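Local coordinates for protein pyruvate kinase (Cryptosporidium parvum, PDB 4DRS) that probably transfers a phosphoryl group from phosphoenolpyruvate to ADP, giving pyruvate and ATP in the last step of glycolysis, at residues G214-D217 against R218-V222; N273-G276 against V277-D281; A416-S419 against A420-N424. One frame throughout, in Å; residues are numbered along the deposited sequence.

How the contacts relate
Along the chain the three contacts follow in series; none nests in or crosses another. Each is a local contact between residues three or four apart along a helix, with no loop between its segments. Contact 1 (214-222) starts helix 215-226, which leads into barrel strand 232-235. Contact 2 (273-281) follows barrel strand 266-271 and spans the break between helices 274-278 and 280-286. These two belong to the same eight-stranded barrel, with nearest atoms about 13 Å apart. Contact 3 (416-424) ends helix 408-422 in the C-terminal alpha/beta domain. Its centre is about 46 Å from that of contact 1, on the opposite side of the chain's centre, and it packs against the third subunit.

Contact 1 of 3, residues G214-D217 against R218-V222; sequences GDKD and RHDIV
Arg218 N, His219 N, Asp220 N and Ile221 N bond back to the carbonyl oxygens of Gly214, Asp215, Lys216 and Asp217. This is the N-terminal part of helix 215-226 in the TIM-barrel domain, with Gly214 at the N-cap position. The bond from Asp220 N to Lys216 O is 2.9 Å long, with an N-H...O angle of 160°. With its CG beside the backbone N (chi1 -59°), Asp217 turns its carboxylate back to the helix start, where OD2 accepts from Gly214 N at 3.0 Å, on the anti side. Asp217 OD1 also accepts from Gly112 N, so both oxygens of this buried group are held. Lys216 and Asp220, one turn apart, form a salt bridge. The lysine chain is straight to CE and then bends at its last torsion (chi4 64°), bringing NZ over to the carboxylate. NZ meets the syn lone pair of Asp220 OD2 at 3.1 Å, and a weak second bond reaches OD1. The side chain of Lys216 is about 9 Å from those of Asn76 and His79, which bind ADP in this protein, although none is bound to this chain here. Arg218 CG rests against Gly214 O, and Arg218 and Ile221 touch Ile250 of helix 241-252. One water joins the two aspartates, donating to Asp217 OD1 at 2.8 Å and to Asp220 OD2 at 2.8 Å.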
loop_
_atom_site.group_PDB
_atom_site.type_symbol
_atom_site.label_atom_id
_atom_site.label_comp_id
_atom_site.label_asym_id
_atom_site.label_seq_id
_atom_site.Cartn_x
_atom_site.Cartn_y
_atom_site.Cartn_z
ATOM N N GLY A 214 -2.512 -49.351 8.921
ATOM C CA GLY A 214 -2.777 -50.779 9.049
ATOM C C GLY A 214 -2.025 -51.398 10.212
ATOM O O GLY A 214 -1.497 -50.691 11.078
ATOM N N ASP A 215 -1.961 -52.726 10.226
ATOM C CA ASP A 215 -1.270 -53.446 11.285
ATOM C C ASP A 215 0.249 -53.244 11.239
ATOM O O ASP A 215 0.881 -53.042 12.282
ATOM C CB ASP A 215 -1.608 -54.932 11.240
ATOM C CG ASP A 215 -1.133 -55.664 12.471
ATOM O OD1 ASP A 215 -0.116 -56.385 12.370
ATOM O OD2 ASP A 215 -1.760 -55.490 13.542
ATOM N N LYS A 216 0.824 -53.295 10.037
ATOM C CA LYS A 216 2.255 -53.050 9.860
ATOM C C LYS A 216 2.650 -51.608 10.214
ATOM O O LYS A 216 3.699 -51.385 10.826
ATOM C CB LYS A 216 2.723 -53.415 8.443
ATOM C CG LYS A 216 4.059 -52.785 8.067
ATOM C CD LYS A 216 4.769 -53.497 6.932
ATOM C CE LYS A 216 6.096 -52.822 6.614
ATOM N NZ LYS A 216 7.071 -52.897 7.742
ATOM N N ASP A 217 1.812 -50.644 9.832
ATOM C CA ASP A 217 2.076 -49.230 10.124
ATOM C C ASP A 217 2.120 -48.999 11.635
ATOM O O ASP A 217 3.030 -48.342 12.137
ATOM C CB ASP A 217 1.035 -48.311 9.472
ATOM C CG ASP A 217 0.978 -48.452 7.958
ATOM O OD1 ASP A 217 2.042 -48.578 7.310
ATOM O OD2 ASP A 217 -0.145 -48.421 7.407
ATOM N N ARG A 218 1.143 -49.560 12.345
ATOM C CA ARG A 218 1.084 -49.497 13.807
ATOM C C ARG A 218 2.339 -50.089 14.431
ATOM O O ARG A 218 2.914 -49.513 15.352
ATOM C CB ARG A 218 -0.144 -50.240 14.341
ATOM C CG ARG A 218 -1.489 -49.621 13.975
ATOM C CD ARG A 218 -2.584 -50.096 14.920
ATOM N NE ARG A 218 -2.100 -50.051 16.301
ATOM C CZ ARG A 218 -2.861 -49.844 17.371
ATOM N NH1 ARG A 218 -4.171 -49.647 17.241
ATOM N NH2 ARG A 218 -2.298 -49.822 18.576
ATOM N N HIS A 219 2.759 -51.238 13.910
ATOM C CA HIS A 219 3.956 -51.915 14.379
ATOM C C HIS A 219 5.177 -51.053 14.199
ATOM O O HIS A 219 5.998 -50.937 15.110
ATOM C CB HIS A 219 4.125 -53.265 13.678
ATOM C CG HIS A 219 5.473 -53.913 13.920
ATOM N ND1 HIS A 219 5.765 -54.582 15.057
ATOM C CD2 HIS A 219 6.623 -53.958 13.128
ATOM C CE1 HIS A 219 7.032 -55.039 14.996
ATOM N NE2 HIS A 219 7.556 -54.656 13.814
ATOM N N ASP A 220 5.308 -50.436 13.026
ATOM C CA ASP A 220 6.438 -49.554 12.750
ATOM C C ASP A 220 6.420 -48.296 13.617
ATOM O O ASP A 220 7.473 -47.822 14.046
ATOM C CB ASP A 220 6.468 -49.170 11.270
ATOM C CG ASP A 220 6.706 -50.357 10.359
ATOM O OD1 ASP A 220 7.363 -51.332 10.789
ATOM O OD2 ASP A 220 6.240 -50.309 9.202
ATOM N N ILE A 221 5.230 -47.754 13.866
ATOM C CA ILE A 221 5.091 -46.542 14.674
ATOM C C ILE A 221 5.498 -46.814 16.122
ATOM O O ILE A 221 6.336 -46.098 16.684
ATOM C CB ILE A 221 3.656 -45.963 14.611
ATOM C CG1 ILE A 221 3.402 -45.307 13.249
ATOM C CG2 ILE A 221 3.428 -44.953 15.732
ATOM C CD1 ILE A 221 1.941 -45.085 12.917
ATOM N N VAL A 222 4.914 -47.861 16.708
ATOM C CA VAL A 222 5.156 -48.213 18.100
ATOM C C VAL A 222 6.544 -48.813 18.291
ATOM O O VAL A 222 7.306 -48.348 19.139
ATOM C CB VAL A 222 4.088 -49.193 18.638
ATOM C CG1 VAL A 222 4.409 -49.618 20.067
ATOM C CG2 VAL A 222 2.696 -48.576 18.559
HETATM O O HOH W 1 4.761 -48.331 7.838
#

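Contact 2 of 3, residues N273-G276 against V277-D281; sequences NLEG and VINFD
Asn273 begins the turn by bonding to it twice. Its backbone O accepts from Val277 N at 3.2 Å. Its side-chain OD1 accepts from Gly276 N at 3.1 Å, a nearly straight bond (170°) that caps the helix. A chi1 near 67° turns the amide towards Gly276 N. The other end of that amide, ND2, donates to Gln239 OE1, so both ends of the buried group are held and its rotation is fixed. Leu274 follows. Its O receives Ile278 N at 2.8 Å, and its CG meets Ile278 CD1 at 3.9 Å. The two side chains cross at a slant. Glu275 O is shared: Asn279 N donates to it at 2.9 Å, and Asn279 ND2 adds a weak bond at 3.3 Å. The Glu275 and Asn279 side chains run side by side, with carboxylate and amide planes 59° apart. Glu275 OE1 lies 3.0 Å from Asn279 ND2, but the angle is too poor for a hydrogen bond; ND2 also donates to Gln239 O. At Gly276 the regular bonding ends. Its O lies 2.9 Å from Phe280 N at an angle unsuited to a bond. Phe280 N bonds weakly to Val277 O instead, and Asn279 leaves helical geometry. Val277 packs on Ile271 and Leu297 of its own chain and on Met29 of the second subunit; Phe280 packs on Ile271 and helix 306-320. The arrangement is an Asn N-capped short helix, which follows strand 266-271 of the pyruvate kinase TIM barrel after a very short link and breaks before helix 280-286.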
loop_
_atom_site.group_PDB
_atom_site.type_symbol
_atom_site.label_atom_id
_atom_site.label_comp_id
_atom_site.label_asym_id
_atom_site.label_seq_id
_atom_site.Cartn_x
_atom_site.Cartn_y
_atom_site.Cartn_z
ATOM N N ASN A 273 -3.411 -37.662 -2.412
ATOM C CA ASN A 273 -4.580 -37.928 -3.249
ATOM C C ASN A 273 -5.683 -36.885 -3.101
ATOM O O ASN A 273 -5.580 -35.979 -2.266
ATOM C CB ASN A 273 -5.122 -39.354 -3.019
ATOM C CG ASN A 273 -5.698 -39.564 -1.627
ATOM O OD1 ASN A 273 -5.900 -38.625 -0.854
ATOM N ND2 ASN A 273 -5.976 -40.819 -1.308
ATOM N N LEU A 274 -6.730 -37.031 -3.910
ATOM C CA LEU A 274 -7.821 -36.058 -3.981
ATOM C C LEU A 274 -8.536 -35.874 -2.642
ATOM O O LEU A 274 -8.827 -34.742 -2.249
ATOM C CB LEU A 274 -8.814 -36.427 -5.099
ATOM C CG LEU A 274 -9.962 -35.461 -5.435
ATOM C CD1 LEU A 274 -9.464 -34.047 -5.732
ATOM C CD2 LEU A 274 -10.792 -35.990 -6.600
ATOM N N GLU A 275 -8.803 -36.980 -1.947
ATOM C CA GLU A 275 -9.446 -36.930 -0.632
ATOM C C GLU A 275 -8.687 -36.025 0.332
ATOM O O GLU A 275 -9.278 -35.141 0.961
ATOM C CB GLU A 275 -9.600 -38.331 -0.033
ATOM C CG GLU A 275 -10.974 -38.955 -0.233
ATOM C CD GLU A 275 -12.066 -38.245 0.557
ATOM O OE1 GLU A 275 -11.945 -38.147 1.800
ATOM O OE2 GLU A 275 -13.054 -37.795 -0.062
ATOM N N GLY A 276 -7.379 -36.246 0.427
ATOM C CA GLY A 276 -6.501 -35.414 1.240
ATOM C C GLY A 276 -6.567 -33.941 0.881
ATOM O O GLY A 276 -6.568 -33.089 1.769
ATOM N N VAL A 277 -6.619 -33.644 -0.418
ATOM C CA VAL A 277 -6.750 -32.264 -0.895
ATOM C C VAL A 277 -8.096 -31.652 -0.471
ATOM O O VAL A 277 -8.136 -30.527 0.034
ATOM C CB VAL A 277 -6.570 -32.150 -2.431
ATOM C CG1 VAL A 277 -6.730 -30.706 -2.889
ATOM C CG2 VAL A 277 -5.216 -32.698 -2.867
ATOM N N ILE A 278 -9.184 -32.400 -0.677
ATOM C CA ILE A 278 -10.530 -31.979 -0.271
ATOM C C ILE A 278 -10.588 -31.700 1.235
ATOM O O ILE A 278 -11.153 -30.690 1.663
ATOM C CB ILE A 278 -11.600 -33.026 -0.684
ATOM C CG1 ILE A 278 -11.768 -33.052 -2.209
ATOM C CG2 ILE A 278 -12.947 -32.758 -0.013
ATOM C CD1 ILE A 278 -12.511 -34.267 -2.726
ATOM N N ASN A 279 -9.986 -32.580 2.030
ATOM C CA ASN A 279 -10.011 -32.441 3.484
ATOM C C ASN A 279 -8.779 -31.753 4.075
ATOM O O ASN A 279 -8.536 -31.844 5.283
ATOM C CB ASN A 279 -10.221 -33.805 4.141
ATOM C CG ASN A 279 -11.599 -34.371 3.871
ATOM O OD1 ASN A 279 -12.608 -33.775 4.242
ATOM N ND2 ASN A 279 -11.648 -35.524 3.220
ATOM N N PHE A 280 -8.031 -31.045 3.228
ATOM C CA PHE A 280 -6.765 -30.443 3.631
ATOM C C PHE A 280 -6.841 -29.661 4.936
ATOM O O PHE A 280 -6.049 -29.901 5.841
ATOM C CB PHE A 280 -6.167 -29.563 2.526
ATOM C CG PHE A 280 -4.884 -28.897 2.932
ATOM C CD1 PHE A 280 -3.684 -29.611 2.933
ATOM C CD2 PHE A 280 -4.874 -27.577 3.361
ATOM C CE1 PHE A 280 -2.504 -29.009 3.330
ATOM C CE2 PHE A 280 -3.692 -26.973 3.761
ATOM C CZ PHE A 280 -2.507 -27.687 3.745
ATOM N N ASP A 281 -7.790 -28.731 5.025
ATOM C CA ASP A 281 -7.906 -27.838 6.181
ATOM C C ASP A 281 -7.963 -28.596 7.501
ATOM O O ASP A 281 -7.256 -28.261 8.446
ATOM C CB ASP A 281 -9.123 -26.919 6.035
ATOM C CG ASP A 281 -8.943 -25.880 4.943
ATOM O OD1 ASP A 281 -7.830 -25.318 4.810
ATOM O OD2 ASP A 281 -9.922 -25.620 4.216
#

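Contact 3 of 3, residues A416-S419 against A420-N424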
loop_
_atom_site.group_PDB
_atom_site.type_symbol
_atom_site.label_atom_id
_atom_site.label_comp_id
_atom_site.label_asym_id
_atom_site.label_seq_id
_atom_site.Cartn_x
_atom_site.Cartn_y
_atom_site.Cartn_z
ATOM N N ALA A 416 10.185 -9.548 17.745
ATOM C CA ALA A 416 11.575 -9.940 17.522
ATOM C C ALA A 416 11.965 -9.739 16.064
ATOM O O ALA A 416 13.031 -9.193 15.774
ATOM C CB ALA A 416 11.799 -11.387 17.935
ATOM N N VAL A 417 11.089 -10.165 15.156
ATOM C CA VAL A 417 11.322 -10.027 13.720
ATOM C C VAL A 417 11.317 -8.557 13.290
ATOM O O VAL A 417 12.152 -8.147 12.477
ATOM C CB VAL A 417 10.310 -10.842 12.885
ATOM C CG1 VAL A 417 10.503 -10.591 11.394
ATOM C CG2 VAL A 417 10.448 -12.329 13.186
ATOM N N GLU A 418 10.389 -7.772 13.837
ATOM C CA GLU A 418 10.333 -6.341 13.538
ATOM C C GLU A 418 11.570 -5.616 14.081
ATOM O O GLU A 418 12.171 -4.797 13.380
ATOM C CB GLU A 418 9.050 -5.700 14.080
ATOM C CG GLU A 418 8.739 -4.342 13.464
ATOM C CD GLU A 418 7.953 -3.426 14.389
ATOM O OE1 GLU A 418 8.266 -3.383 15.603
ATOM O OE2 GLU A 418 7.027 -2.734 13.902
ATOM N N SER A 419 11.944 -5.936 15.322
ATOM C CA SER A 419 13.136 -5.373 15.963
ATOM C C SER A 419 14.417 -5.668 15.194
ATOM O O SER A 419 15.254 -4.781 15.019
ATOM C CB SER A 419 13.282 -5.887 17.397
ATOM O OG SER A 419 12.803 -4.925 18.319
ATOM N N ALA A 420 14.559 -6.915 14.741
ATOM C CA ALA A 420 15.738 -7.342 13.997
ATOM C C ALA A 420 15.886 -6.519 12.726
ATOM O O ALA A 420 16.994 -6.144 12.345
ATOM C CB ALA A 420 15.657 -8.824 13.672
ATOM N N HIS A 421 14.753 -6.231 12.093
ATOM C CA HIS A 421 14.715 -5.416 10.891
ATOM C C HIS A 421 15.074 -3.984 11.179
ATOM O O HIS A 421 15.885 -3.389 10.470
ATOM C CB HIS A 421 13.341 -5.511 10.240
ATOM C CG HIS A 421 13.175 -4.613 9.044
ATOM N ND1 HIS A 421 13.728 -4.891 7.848
ATOM C CD2 HIS A 421 12.494 -3.405 8.895
ATOM C CE1 HIS A 421 13.416 -3.913 6.974
ATOM N NE2 HIS A 421 12.659 -3.005 7.617
ATOM N N ASP A 422 14.487 -3.429 12.237
ATOM C CA ASP A 422 14.670 -2.022 12.586
ATOM C C ASP A 422 16.099 -1.654 13.000
ATOM O O ASP A 422 16.536 -0.533 12.753
ATOM C CB ASP A 422 13.674 -1.601 13.672
ATOM C CG ASP A 422 12.257 -1.442 13.141
ATOM O OD1 ASP A 422 12.088 -1.184 11.926
ATOM O OD2 ASP A 422 11.305 -1.574 13.942
ATOM N N VAL A 423 16.821 -2.578 13.632
ATOM C CA VAL A 423 18.219 -2.313 14.006
ATOM C C VAL A 423 19.220 -2.973 13.066
ATOM O O VAL A 423 20.428 -2.859 13.266
ATOM C CB VAL A 423 18.551 -2.709 15.467
ATOM C CG1 VAL A 423 17.688 -1.931 16.448
ATOM C CG2 VAL A 423 18.438 -4.215 15.680
ATOM N N ASN A 424 18.710 -3.660 12.046
ATOM C CA ASN A 424 19.541 -4.398 11.094
ATOM C C ASN A 424 20.391 -5.479 11.782
ATOM O O ASN A 424 21.594 -5.614 11.523
ATOM C CB ASN A 424 20.402 -3.433 10.264
ATOM C CG ASN A 424 21.052 -4.105 9.069
ATOM O OD1 ASN A 424 20.405 -4.842 8.324
ATOM N ND2 ASN A 424 22.342 -3.850 8.881
#
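Asp422 and Glu418 meet one turn apart on helix 408-422, near its C-terminal end. Asp422 CB lies 3.5 Å from Glu418 O, the carbonyl that accepts Asp422 N at 2.9 Å. CG stands beside its own backbone N (chi1 -74°), which keeps the carboxylate close to the preceding turn, with CG 3.4 Å from Glu418 O. OD2 is also 3.4 Å from Glu418 O, two acceptors with no bond between them. The same OD2 lies 3.8 Å from Glu418 CG and 3.9 Å from Glu418 OE1. The two carboxylate planes are 45° apart, and the like charges would tend to repel. In the third subunit, Tyr395 OH bonds to Glu418 OE2, Ser415 OG bonds to Ser419 OG, and Lys404 NZ makes a long, weak ion pair with Asp422 OD1. The lysine may partly offset the charge of Asp422. Ser419 O accepts Val423 N at 3.0 Å. Val423 CG2 sits 3.3 Å from the same Ser419 O. Asn424, with positive phi (59°), ends the helix in a Schellman motif. Within its own chain, the helix lies between the domain's sheet and the third subunit: Ala416, Ser419 and Ala420 rest on Ile504 of strand 502-506, Ser419 also touches strand 519-524, and Val417 packs on Tyr395 of its own chain, in helix 391-401.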